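Local coordinates for transmembrane protein (Bartonella henselae, PDB 3PAM) that probably serves as part of the solute-binding component of an ABC-type oligopeptide transport system, helping to capture peptides for uptake, at residues I28-E33 and L145-N150; G53-S58 and D234-V239; G173-D178 and N204-F209; N196-A201 and N210-S215. All coordinates share one frame; numbering follows the deposited sequence.

How the contacts relate
Contacts 1 and 4 are buried, contact 3 is partly buried and contact 2 lies at the surface, about 30 Å from contact 1 between centres. Contact 1 sets a helix junction against helix 138-152 with an aromatic pair, beside the central sheet. Contact 2 presses a turn on helix 232-249 by apolar packing, with no hydrogen bond across. Contacts 3 and 4 are neighbours, about 10 Å apart between centres, and share the loop between helices 193-198 and 217-228; they touch, Tyr177 OH lying 2.9 Å from Phe211 O, a probable hydrogen bond. Their chemistry is more polar: a lysine reaches a helix end in contact 3, and an asparagine amide bonds backbone carbonyls of both segments in contact 4.

Contact 1 (I28-E33 and L145-N150); sequences ILFDFE and LAFQSN
Asp31 OD1 is held by two partners, Trp34 N and the hydroxyl of Thr92, directly after Phe30, whose ring meets Phe147. This is an N-cap: Asp31 precedes helix 32-38 and joins it to helix 20-29, and the junction leans on helix 138-152 in the α/β fold of a family 5 solute-binding protein. At the centre lies an offset edge-to-face aromatic pair. The edge of Phe30 is turned to the face of Phe147, with ring centroids 5.4 Å apart and planes at 82°. The phenyl group of Phe30 swings away from its own nitrogen (chi1 171°), which carries CD1 to 3.7 Å from Phe147 CD1. Its methylene also takes part, since Phe30 CB sits 3.5 Å from Phe147 CE1. Phe147 has the same kind of first torsion and sends its ring from the helix toward the junction, where it also meets the ring of Phe8. Both phenylalanines touch Ile253 of strand 252-257, so the pair is wedged between helices and sheet. At the start of the junction Leu29 O lies 3.1 Å from Asn150 CB, and Leu29 CD2 lies 4.0 Å from Asn150 O.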
loop_
_atom_site.group_PDB
_atom_site.type_symbol
_atom_site.label_atom_id
_atom_site.label_comp_id
_atom_site.label_asym_id
_atom_site.label_seq_id
_atom_site.Cartn_x
_atom_site.Cartn_y
_atom_site.Cartn_z
ATOM N N ILE A 28 6.720 -3.645 5.327
ATOM C CA ILE A 28 7.309 -3.890 6.637
ATOM C C ILE A 28 8.683 -3.217 6.803
ATOM O O ILE A 28 8.990 -2.678 7.864
ATOM C CB ILE A 28 7.422 -5.398 6.905
ATOM C CG1 ILE A 28 6.031 -6.035 6.842
ATOM C CG2 ILE A 28 8.106 -5.649 8.245
ATOM C CD1 ILE A 28 6.044 -7.550 6.975
ATOM N N LEU A 29 9.492 -3.253 5.750
ATOM C CA LEU A 29 10.841 -2.693 5.768
ATOM C C LEU A 29 10.882 -1.194 6.045
ATOM O O LEU A 29 11.899 -0.645 6.494
ATOM C CB LEU A 29 11.540 -2.971 4.432
ATOM C CG LEU A 29 12.171 -4.345 4.244
ATOM C CD1 LEU A 29 12.342 -4.689 2.782
ATOM C CD2 LEU A 29 13.502 -4.314 4.923
ATOM N N PHE A 30 9.786 -0.521 5.775
ATOM C CA PHE A 30 9.743 0.888 6.016
ATOM C C PHE A 30 9.478 1.117 7.486
ATOM O O PHE A 30 8.557 0.525 8.063
ATOM C CB PHE A 30 8.706 1.577 5.135
ATOM C CG PHE A 30 8.475 3.006 5.496
ATOM C CD1 PHE A 30 9.483 3.953 5.321
ATOM C CD2 PHE A 30 7.255 3.403 6.040
ATOM C CE1 PHE A 30 9.272 5.287 5.664
ATOM C CE2 PHE A 30 7.018 4.742 6.384
ATOM C CZ PHE A 30 8.016 5.687 6.197
ATOM N N ASP A 31 10.321 1.983 8.056
ATOM C CA ASP A 31 10.338 2.328 9.461
ATOM C C ASP A 31 9.753 3.724 9.648
ATOM O O ASP A 31 10.474 4.730 9.560
ATOM C CB ASP A 31 11.798 2.287 9.965
ATOM C CG ASP A 31 11.943 2.727 11.408
ATOM O OD1 ASP A 31 10.976 3.289 11.961
ATOM O OD2 ASP A 31 13.027 2.509 12.007
ATOM N N PHE A 32 8.449 3.778 9.922
ATOM C CA PHE A 32 7.729 5.046 10.105
ATOM C C PHE A 32 8.151 5.809 11.348
ATOM O O PHE A 32 8.225 7.047 11.325
ATOM C CB PHE A 32 6.213 4.825 10.114
ATOM C CG PHE A 32 5.439 5.989 10.636
ATOM C CD1 PHE A 32 5.427 7.197 9.942
ATOM C CD2 PHE A 32 4.737 5.893 11.831
ATOM C CE1 PHE A 32 4.741 8.293 10.435
ATOM C CE2 PHE A 32 4.040 6.981 12.323
ATOM C CZ PHE A 32 4.034 8.184 11.616
ATOM N N GLU A 33 8.410 5.079 12.428
ATOM C CA GLU A 33 8.795 5.689 13.711
ATOM C C GLU A 33 10.132 6.418 13.665
ATOM O O GLU A 33 10.287 7.449 14.315
ATOM C CB GLU A 33 8.747 4.671 14.863
ATOM C CG GLU A 33 8.887 3.219 14.442
ATOM C CD GLU A 33 7.858 2.786 13.403
ATOM O OE1 GLU A 33 8.272 2.361 12.302
ATOM O OE2 GLU A 33 6.642 2.879 13.677
ATOM N N LEU A 145 14.068 9.110 0.999
ATOM C CA LEU A 145 15.481 8.873 1.278
ATOM C C LEU A 145 15.648 8.026 2.520
ATOM O O LEU A 145 16.529 7.169 2.578
ATOM C CB LEU A 145 16.215 10.199 1.429
ATOM C CG LEU A 145 16.553 10.967 0.147
ATOM C CD1 LEU A 145 16.976 12.385 0.495
ATOM C CD2 LEU A 145 17.653 10.228 -0.640
ATOM N N ALA A 146 14.791 8.251 3.507
ATOM C CA ALA A 146 14.728 7.385 4.680
ATOM C C ALA A 146 14.307 5.962 4.295
ATOM O O ALA A 146 14.848 4.992 4.802
ATOM C CB ALA A 146 13.763 7.973 5.707
ATOM N N PHE A 147 13.335 5.833 3.400
ATOM C CA PHE A 147 12.938 4.512 2.903
ATOM C C PHE A 147 14.116 3.853 2.195
ATOM O O PHE A 147 14.383 2.682 2.415
ATOM C CB PHE A 147 11.709 4.613 1.991
ATOM C CG PHE A 147 11.042 3.286 1.689
ATOM C CD1 PHE A 147 11.157 2.196 2.539
ATOM C CD2 PHE A 147 10.256 3.150 0.559
ATOM C CE1 PHE A 147 10.518 0.984 2.229
ATOM C CE2 PHE A 147 9.616 1.947 0.264
ATOM C CZ PHE A 147 9.745 0.867 1.090
ATOM N N GLN A 148 14.843 4.629 1.392
ATOM C CA GLN A 148 16.010 4.137 0.655
ATOM C C GLN A 148 16.995 3.413 1.579
ATOM O O GLN A 148 17.438 2.300 1.278
ATOM C CB GLN A 148 16.701 5.283 -0.090
ATOM C CG GLN A 148 18.067 4.923 -0.713
ATOM C CD GLN A 148 18.663 6.082 -1.469
ATOM O OE1 GLN A 148 18.705 6.080 -2.696
ATOM N NE2 GLN A 148 19.108 7.099 -0.742
ATOM N N SER A 149 17.295 4.051 2.710
ATOM C CA SER A 149 18.180 3.506 3.740
ATOM C C SER A 149 17.692 2.178 4.343
ATOM O O SER A 149 18.481 1.251 4.551
ATOM C CB SER A 149 18.364 4.539 4.844
ATOM O OG SER A 149 18.791 3.911 6.034
ATOM N N ASN A 150 16.405 2.111 4.665
ATOM C CA ASN A 150 15.784 0.868 5.093
ATOM C C ASN A 150 15.972 -0.255 4.055
ATOM O O ASN A 150 16.250 -1.387 4.422
ATOM C CB ASN A 150 14.289 1.068 5.367
ATOM C CG ASN A 150 14.017 2.178 6.362
ATOM O OD1 ASN A 150 14.892 2.567 7.131
ATOM N ND2 ASN A 150 12.789 2.693 6.361
#

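Contact 2 (G53-S58 and D234-V239); sequences GSILSS and DFIAAV
Phe235 makes the first touch along helix 232-249, its CE2 lying 4.0 Å from Leu56 CD2. The ring meets the leucine obliquely, while one of its faces is covered within the helix by the CG2 of Val239, one turn on. Next comes Ile236, whose CG1 meets two side chains of the type I turn from Ser54 to Ser57. Leu56 CD2 reaches Ile236 CG1 at 4.0 Å, crossing it at about a right angle, and Ile55 CG2 comes as close to Ile236 CD1. Ile55 and Leu56 are the two central residues of that turn, and both touch Ile236. Ala237 and Ala238 face elsewhere on the helix, toward helices 65-71 and 217-228. Val239 then brings the helix surface back to the turn: its CG1, opposite its own nitrogen (chi1 177°), packs 3.7 Å from Leu56 CB, and Pro190 touches both residues. Polar ties lie at the margin, where Arg240 NH1 binds Ile55 O and Asp243 OD2 binds Ser58 OG. Between the two segments no hydrogen bond forms, so this surface contact is apolar, aliphatic groups with one phenyl ring; it rests on van der Waals packing, and directional bonds between loop and helix come from Arg240 and Asp243, just beyond the segment.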
loop_
_atom_site.group_PDB
_atom_site.type_symbol
_atom_site.label_atom_id
_atom_site.label_comp_id
_atom_site.label_asym_id
_atom_site.label_seq_id
_atom_site.Cartn_x
_atom_site.Cartn_y
_atom_site.Cartn_z
ATOM N N GLY A 53 -10.427 5.429 11.503
ATOM C CA GLY A 53 -11.128 6.287 12.440
ATOM C C GLY A 53 -12.508 6.625 11.933
ATOM O O GLY A 53 -12.983 7.736 12.099
ATOM N N SER A 54 -13.124 5.639 11.297
ATOM C CA SER A 54 -14.459 5.722 10.755
ATOM C C SER A 54 -15.124 4.409 11.117
ATOM O O SER A 54 -14.445 3.408 11.376
ATOM C CB SER A 54 -14.383 5.890 9.235
ATOM O OG SER A 54 -15.388 5.150 8.554
ATOM N N ILE A 55 -16.449 4.408 11.139
ATOM C CA ILE A 55 -17.216 3.189 11.335
ATOM C C ILE A 55 -16.902 2.276 10.128
ATOM O O ILE A 55 -17.087 1.056 10.174
ATOM C CB ILE A 55 -18.741 3.531 11.514
ATOM C CG1 ILE A 55 -19.396 2.686 12.621
ATOM C CG2 ILE A 55 -19.506 3.532 10.178
ATOM C CD1 ILE A 55 -19.971 1.341 12.191
ATOM N N LEU A 56 -16.370 2.877 9.067
ATOM C CA LEU A 56 -16.028 2.131 7.844
ATOM C C LEU A 56 -14.665 1.444 7.886
ATOM O O LEU A 56 -14.354 0.655 7.002
ATOM C CB LEU A 56 -16.102 3.029 6.605
ATOM C CG LEU A 56 -17.348 3.902 6.408
ATOM C CD1 LEU A 56 -17.153 4.767 5.174
ATOM C CD2 LEU A 56 -18.623 3.060 6.328
ATOM N N SER A 57 -13.848 1.742 8.895
ATOM C CA SER A 57 -12.563 1.085 9.024
ATOM C C SER A 57 -12.779 -0.344 9.447
ATOM O O SER A 57 -13.722 -0.630 10.174
ATOM C CB SER A 57 -11.694 1.780 10.059
ATOM O OG SER A 57 -10.363 1.319 9.939
ATOM N N SER A 58 -11.903 -1.238 8.991
ATOM C CA SER A 58 -11.959 -2.660 9.378
ATOM C C SER A 58 -10.954 -3.019 10.450
ATOM O O SER A 58 -10.892 -4.166 10.891
ATOM C CB SER A 58 -11.703 -3.565 8.182
ATOM O OG SER A 58 -10.338 -3.550 7.806
ATOM N N ASP A 234 -25.514 -3.013 5.064
ATOM C CA ASP A 234 -24.900 -3.575 3.847
ATOM C C ASP A 234 -23.769 -2.719 3.341
ATOM O O ASP A 234 -22.776 -3.236 2.870
ATOM C CB ASP A 234 -25.930 -3.775 2.738
ATOM C CG ASP A 234 -26.854 -4.922 3.021
ATOM O OD1 ASP A 234 -26.618 -5.611 4.027
ATOM O OD2 ASP A 234 -27.824 -5.140 2.254
ATOM N N PHE A 235 -23.930 -1.406 3.459
ATOM C CA PHE A 235 -22.911 -0.451 3.029
ATOM C C PHE A 235 -21.644 -0.497 3.880
ATOM O O PHE A 235 -20.540 -0.432 3.357
ATOM C CB PHE A 235 -23.504 0.946 3.074
ATOM C CG PHE A 235 -22.586 2.002 2.599
ATOM C CD1 PHE A 235 -22.565 2.362 1.255
ATOM C CD2 PHE A 235 -21.760 2.671 3.499
ATOM C CE1 PHE A 235 -21.721 3.370 0.815
ATOM C CE2 PHE A 235 -20.898 3.659 3.063
ATOM C CZ PHE A 235 -20.885 4.015 1.731
ATOM N N ILE A 236 -21.820 -0.596 5.194
ATOM C CA ILE A 236 -20.698 -0.681 6.144
ATOM C C ILE A 236 -19.914 -1.977 5.915
ATOM O O ILE A 236 -18.682 -1.980 5.941
ATOM C CB ILE A 236 -21.211 -0.536 7.628
ATOM C CG1 ILE A 236 -21.597 0.930 7.911
ATOM C CG2 ILE A 236 -20.201 -1.070 8.660
ATOM C CD1 ILE A 236 -22.541 1.131 9.071
ATOM N N ALA A 237 -20.624 -3.066 5.646
ATOM C CA ALA A 237 -19.970 -4.357 5.398
ATOM C C ALA A 237 -19.205 -4.383 4.065
ATOM O O ALA A 237 -18.121 -4.976 3.967
ATOM C CB ALA A 237 -20.992 -5.498 5.473
ATOM N N ALA A 238 -19.762 -3.731 3.048
ATOM C CA ALA A 238 -19.084 -3.634 1.758
ATOM C C ALA A 238 -17.785 -2.807 1.812
ATOM O O ALA A 238 -16.755 -3.222 1.258
ATOM C CB ALA A 238 -20.011 -3.113 0.717
ATOM N N VAL A 239 -17.825 -1.653 2.477
ATOM C CA VAL A 239 -16.631 -0.823 2.613
ATOM C C VAL A 239 -15.595 -1.514 3.489
ATOM O O VAL A 239 -14.405 -1.531 3.167
ATOM C CB VAL A 239 -16.943 0.562 3.198
ATOM C CG1 VAL A 239 -15.663 1.352 3.391
ATOM C CG2 VAL A 239 -17.860 1.321 2.265
#

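Contact 3 (G173-D178 and N204-F209); sequences GMFNYD and NLKGSF
Lys206 folds over the end of helix 165-174, where its ammonium group donates a hydrogen bond to Met174 O, NZ to O 3.3 Å. The nitrogen approaches from above the carbonyl, 54° out of its plane, rather than along a lone pair. Bends at chi2 and chi4 bring it there, and on the way Lys206 CG passes 3.1 Å from Gly173 O. Met174, a selenomethionine, crosses the lysine at about a right angle, with SE 3.8 Å from Lys206 CD. Phe175 leaves the helix with positive phi (59°) in a Schellman motif. Its ring lies beside its own nitrogen (chi1 -57°) and points its edge into the type II turn from Leu205 to Ser208. Two backbone oxygens meet that edge near the ring plane: Ser208 O is 3.7 Å from Phe175 CZ, and Leu205 O is 3.8 Å from Phe175 CE2. The turn has Gly207 at its third position, where phi is positive, and it brings Gly207 CA within 4.3 Å of Gly173 CA. Ser208 OG is bound outside the pair, to Ser202 O, and Arg13 makes a cation-pi contact with the Phe175 ring. The contact thus fastens the loop between helices 193-198 and 217-228 to the end of helix 165-174, just before the chain enters strand 179-184.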
loop_
_atom_site.group_PDB
_atom_site.type_symbol
_atom_site.label_atom_id
_atom_site.label_comp_id
_atom_site.label_asym_id
_atom_site.label_seq_id
_atom_site.Cartn_x
_atom_site.Cartn_y
_atom_site.Cartn_z
ATOM N N GLY A 173 0.036 10.609 -15.032
ATOM C CA GLY A 173 -0.970 10.377 -16.053
ATOM C C GLY A 173 -0.660 9.164 -16.896
ATOM O O GLY A 173 -1.569 8.436 -17.282
HETATM N N MSE A 174 0.627 8.930 -17.152
HETATM C CA MSE A 174 1.064 7.810 -17.980
HETATM C C MSE A 174 1.373 6.549 -17.170
HETATM O O MSE A 174 1.690 5.489 -17.743
HETATM C CB MSE A 174 2.284 8.219 -18.807
HETATM C CG MSE A 174 2.047 9.371 -19.788
HETATM SE SE MSE A 174 0.654 8.954 -21.103
HETATM C CE MSE A 174 1.027 10.359 -22.436
ATOM N N PHE A 175 1.259 6.650 -15.844
ATOM C CA PHE A 175 1.734 5.596 -14.930
ATOM C C PHE A 175 3.248 5.296 -15.084
ATOM O O PHE A 175 3.719 4.165 -14.876
ATOM C CB PHE A 175 0.871 4.335 -15.076
ATOM C CG PHE A 175 -0.582 4.585 -14.840
ATOM C CD1 PHE A 175 -0.999 5.260 -13.692
ATOM C CD2 PHE A 175 -1.530 4.171 -15.755
ATOM C CE1 PHE A 175 -2.321 5.507 -13.455
ATOM C CE2 PHE A 175 -2.887 4.427 -15.540
ATOM C CZ PHE A 175 -3.283 5.106 -14.395
ATOM N N ASN A 176 3.998 6.322 -15.484
ATOM C CA ASN A 176 5.423 6.187 -15.729
ATOM C C ASN A 176 6.272 6.358 -14.455
ATOM O O ASN A 176 6.947 7.363 -14.267
ATOM C CB ASN A 176 5.854 7.159 -16.823
ATOM C CG ASN A 176 7.249 6.876 -17.330
ATOM O OD1 ASN A 176 7.739 5.743 -17.228
ATOM N ND2 ASN A 176 7.909 7.902 -17.860
ATOM N N TYR A 177 6.215 5.361 -13.578
ATOM C CA TYR A 177 6.916 5.422 -12.314
ATOM C C TYR A 177 6.938 4.029 -11.736
ATOM O O TYR A 177 6.052 3.228 -12.018
ATOM C CB TYR A 177 6.214 6.386 -11.326
ATOM C CG TYR A 177 4.726 6.164 -11.174
ATOM C CD1 TYR A 177 4.217 5.239 -10.254
ATOM C CD2 TYR A 177 3.818 6.896 -11.936
ATOM C CE1 TYR A 177 2.835 5.038 -10.120
ATOM C CE2 TYR A 177 2.450 6.708 -11.811
ATOM C CZ TYR A 177 1.965 5.769 -10.915
ATOM O OH TYR A 177 0.609 5.572 -10.809
ATOM N N ASP A 178 7.939 3.734 -10.920
ATOM C CA ASP A 178 7.932 2.498 -10.161
ATOM C C ASP A 178 7.086 2.689 -8.901
ATOM O O ASP A 178 6.286 1.816 -8.517
ATOM C CB ASP A 178 9.369 2.116 -9.791
ATOM C CG ASP A 178 10.235 1.780 -11.009
ATOM O OD1 ASP A 178 9.728 1.157 -11.965
ATOM O OD2 ASP A 178 11.438 2.100 -11.000
ATOM N N ASN A 204 -5.983 0.325 -16.726
ATOM C CA ASN A 204 -5.404 0.576 -18.040
ATOM C C ASN A 204 -5.915 1.816 -18.777
ATOM O O ASN A 204 -5.837 1.896 -20.012
ATOM C CB ASN A 204 -5.545 -0.671 -18.903
ATOM C CG ASN A 204 -4.796 -1.844 -18.326
ATOM O OD1 ASN A 204 -3.580 -1.778 -18.162
ATOM N ND2 ASN A 204 -5.508 -2.922 -18.008
ATOM N N LEU A 205 -6.399 2.792 -18.008
ATOM C CA LEU A 205 -6.851 4.067 -18.567
ATOM C C LEU A 205 -6.036 5.213 -17.965
ATOM O O LEU A 205 -6.228 5.619 -16.810
ATOM C CB LEU A 205 -8.354 4.277 -18.345
ATOM C CG LEU A 205 -9.336 3.319 -19.053
ATOM C CD1 LEU A 205 -10.758 3.462 -18.475
ATOM C CD2 LEU A 205 -9.342 3.486 -20.573
ATOM N N LYS A 206 -5.104 5.703 -18.775
ATOM C CA LYS A 206 -4.269 6.836 -18.438
ATOM C C LYS A 206 -5.042 8.021 -17.884
ATOM O O LYS A 206 -6.054 8.451 -18.448
ATOM C CB LYS A 206 -3.440 7.245 -19.655
ATOM C CG LYS A 206 -2.091 6.542 -19.668
ATOM C CD LYS A 206 -1.718 6.007 -21.043
ATOM C CE LYS A 206 -0.574 5.006 -20.930
ATOM N NZ LYS A 206 -0.613 4.186 -19.655
ATOM N N GLY A 207 -4.572 8.528 -16.757
ATOM C CA GLY A 207 -5.189 9.676 -16.137
ATOM C C GLY A 207 -6.228 9.291 -15.126
ATOM O O GLY A 207 -6.865 10.162 -14.546
ATOM N N SER A 208 -6.418 7.988 -14.927
ATOM C CA SER A 208 -7.241 7.521 -13.825
ATOM C C SER A 208 -6.421 7.530 -12.515
ATOM O O SER A 208 -5.194 7.691 -12.527
ATOM C CB SER A 208 -7.805 6.137 -14.127
ATOM O OG SER A 208 -7.229 5.153 -13.292
ATOM N N PHE A 209 -7.107 7.360 -11.393
ATOM C CA PHE A 209 -6.455 7.416 -10.116
ATOM C C PHE A 209 -6.154 6.039 -9.553
ATOM O O PHE A 209 -5.948 5.899 -8.337
ATOM C CB PHE A 209 -7.282 8.216 -9.116
ATOM C CG PHE A 209 -7.397 9.684 -9.453
ATOM C CD1 PHE A 209 -6.496 10.295 -10.335
ATOM C CD2 PHE A 209 -8.385 10.455 -8.873
ATOM C CE1 PHE A 209 -6.596 11.644 -10.640
ATOM C CE2 PHE A 209 -8.492 11.820 -9.172
ATOM C CZ PHE A 209 -7.602 12.410 -10.056
#

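Contact 4 (N196-A201 and N210-S215); sequences NRWSSA and NFSGAS. With EOH (ethanol), chain C.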
loop_
_atom_site.group_PDB
_atom_site.type_symbol
_atom_site.label_atom_id
_atom_site.label_comp_id
_atom_site.label_asym_id
_atom_site.label_seq_id
_atom_site.Cartn_x
_atom_site.Cartn_y
_atom_site.Cartn_z
ATOM N N ASN A 196 -12.830 4.766 -10.110
ATOM C CA ASN A 196 -11.658 5.441 -10.657
ATOM C C ASN A 196 -10.367 5.082 -9.892
ATOM O O ASN A 196 -9.283 5.040 -10.465
ATOM C CB ASN A 196 -11.903 6.949 -10.613
ATOM C CG ASN A 196 -10.936 7.732 -11.471
ATOM O OD1 ASN A 196 -10.477 7.262 -12.510
ATOM N ND2 ASN A 196 -10.628 8.950 -11.039
ATOM N N ARG A 197 -10.482 4.789 -8.605
ATOM C CA ARG A 197 -9.288 4.492 -7.795
ATOM C C ARG A 197 -8.828 3.040 -7.875
ATOM O O ARG A 197 -7.627 2.771 -7.956
ATOM C CB ARG A 197 -9.544 4.830 -6.331
ATOM C CG ARG A 197 -9.978 6.241 -6.085
ATOM C CD ARG A 197 -10.340 6.428 -4.616
ATOM N NE ARG A 197 -10.329 7.842 -4.243
ATOM C CZ ARG A 197 -10.558 8.293 -3.012
ATOM N NH1 ARG A 197 -10.821 7.457 -2.003
ATOM N NH2 ARG A 197 -10.523 9.599 -2.792
ATOM N N TRP A 198 -9.771 2.105 -7.830
ATOM C CA TRP A 198 -9.416 0.706 -7.581
ATOM C C TRP A 198 -9.883 -0.307 -8.612
ATOM O O TRP A 198 -9.444 -1.452 -8.559
ATOM C CB TRP A 198 -9.972 0.257 -6.238
ATOM C CG TRP A 198 -9.463 1.049 -5.110
ATOM C CD1 TRP A 198 -10.161 1.920 -4.359
ATOM C CD2 TRP A 198 -8.129 1.072 -4.625
ATOM N NE1 TRP A 198 -9.358 2.487 -3.416
ATOM C CE2 TRP A 198 -8.097 1.980 -3.549
ATOM C CE3 TRP A 198 -6.952 0.399 -4.983
ATOM C CZ2 TRP A 198 -6.931 2.245 -2.818
ATOM C CZ3 TRP A 198 -5.812 0.647 -4.265
ATOM C CH2 TRP A 198 -5.806 1.570 -3.187
ATOM N N SER A 199 -10.777 0.081 -9.517
ATOM C CA SER A 199 -11.396 -0.915 -10.379
ATOM C C SER A 199 -10.374 -1.363 -11.413
ATOM O O SER A 199 -9.459 -0.608 -11.772
ATOM C CB SER A 199 -12.632 -0.351 -11.073
ATOM O OG SER A 199 -12.216 0.414 -12.186
ATOM N N SER A 200 -10.550 -2.584 -11.892
ATOM C CA SER A 200 -9.609 -3.202 -12.821
ATOM C C SER A 200 -9.602 -2.492 -14.167
ATOM O O SER A 200 -8.546 -2.359 -14.805
ATOM C CB SER A 200 -9.995 -4.661 -13.040
ATOM O OG SER A 200 -11.347 -4.710 -13.436
ATOM N N ALA A 201 -10.786 -2.055 -14.591
ATOM C CA ALA A 201 -10.916 -1.261 -15.804
ATOM C C ALA A 201 -10.054 0.009 -15.762
ATOM O O ALA A 201 -9.422 0.385 -16.770
ATOM C CB ALA A 201 -12.385 -0.930 -16.084
ATOM N N ASN A 210 -6.124 5.027 -10.419
ATOM C CA ASN A 210 -5.656 3.734 -9.989
ATOM C C ASN A 210 -4.144 3.709 -10.131
ATOM O O ASN A 210 -3.611 3.114 -11.062
ATOM C CB ASN A 210 -6.322 2.586 -10.752
ATOM C CG ASN A 210 -5.978 1.210 -10.159
ATOM O OD1 ASN A 210 -5.034 1.070 -9.375
ATOM N ND2 ASN A 210 -6.753 0.202 -10.531
ATOM N N PHE A 211 -3.472 4.407 -9.218
ATOM C CA PHE A 211 -2.024 4.565 -9.256
ATOM C C PHE A 211 -1.308 3.244 -9.085
ATOM O O PHE A 211 -0.248 3.047 -9.666
ATOM C CB PHE A 211 -1.568 5.560 -8.193
ATOM C CG PHE A 211 -2.220 6.928 -8.320
ATOM C CD1 PHE A 211 -2.042 7.692 -9.471
ATOM C CD2 PHE A 211 -3.016 7.433 -7.301
ATOM C CE1 PHE A 211 -2.642 8.954 -9.605
ATOM C CE2 PHE A 211 -3.613 8.670 -7.422
ATOM C CZ PHE A 211 -3.422 9.446 -8.587
ATOM N N SER A 212 -1.875 2.349 -8.274
ATOM C CA SER A 212 -1.248 1.062 -8.021
ATOM C C SER A 212 -1.484 0.033 -9.148
ATOM O O SER A 212 -0.804 -0.969 -9.179
ATOM C CB SER A 212 -1.618 0.494 -6.631
ATOM O OG SER A 212 -2.983 0.118 -6.534
ATOM N N GLY A 213 -2.402 0.312 -10.083
ATOM C CA GLY A 213 -2.764 -0.647 -11.132
ATOM C C GLY A 213 -3.441 -1.890 -10.574
ATOM O O GLY A 213 -3.386 -2.988 -11.171
ATOM N N ALA A 214 -4.101 -1.717 -9.429
ATOM C CA ALA A 214 -4.863 -2.792 -8.807
ATOM C C ALA A 214 -5.957 -3.301 -9.731
ATOM O O ALA A 214 -6.629 -2.522 -10.399
ATOM C CB ALA A 214 -5.474 -2.326 -7.508
ATOM N N SER A 215 -6.118 -4.628 -9.740
ATOM C CA SER A 215 -7.030 -5.284 -10.650
ATOM C C SER A 215 -7.354 -6.689 -10.157
ATOM O O SER A 215 -6.742 -7.657 -10.572
ATOM C CB SER A 215 -6.418 -5.350 -12.056
ATOM O OG SER A 215 -7.229 -6.137 -12.921
HETATM C C1 EOH C . -4.564 3.219 -6.379
HETATM C C2 EOH C . -5.807 3.724 -5.621
HETATM O O EOH C . -4.624 1.857 -6.773
HETATM O O HOH W 1 -6.894 -4.982 -15.317
#
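The Asn210 amide makes the one direct hydrogen bond between the segments and two more within its own. Its ND2 reaches across to Ser199 O at 3.1 Å, the donor standing 45° out of that carbonyl plane, and in its own segment gives a second bond to Ala214 O at 2.7 Å, lying in the carbonyl plane on a lone pair. Both acceptors are close to the amide plane. Asn210 OD1 receives Ala214 N at 2.9 Å, so the side chain bridges both ends of the residue four positions on, across the type I turn from Asn210 to Gly213. A carbon donor adds to this: Asn210 CA lies 3.0 Å from Arg197 O, in a CA-H...O contact. One water links the far ends, donating a hydrogen bond to Ser200 O and bonding Ser215 OG, while Ser200 OG turns to Asp220. Apolar packing is slight, with Ala214 CB in plane at the edge of the Trp198 ring, 4.0 Å from its CE3. Ethanol, probably from the crystallisation liquor, lies against the indole: its C2 sits 3.1 Å above the plane of the Trp198 ring, offset toward the rim, and its hydroxyl gives a hydrogen bond to Asn210 OD1 at 2.7 Å. The chemistry implies that one buried amide, bonded through both its nitrogen and its oxygen, ties the turn's own backbone to the residue that follows helix 193-198.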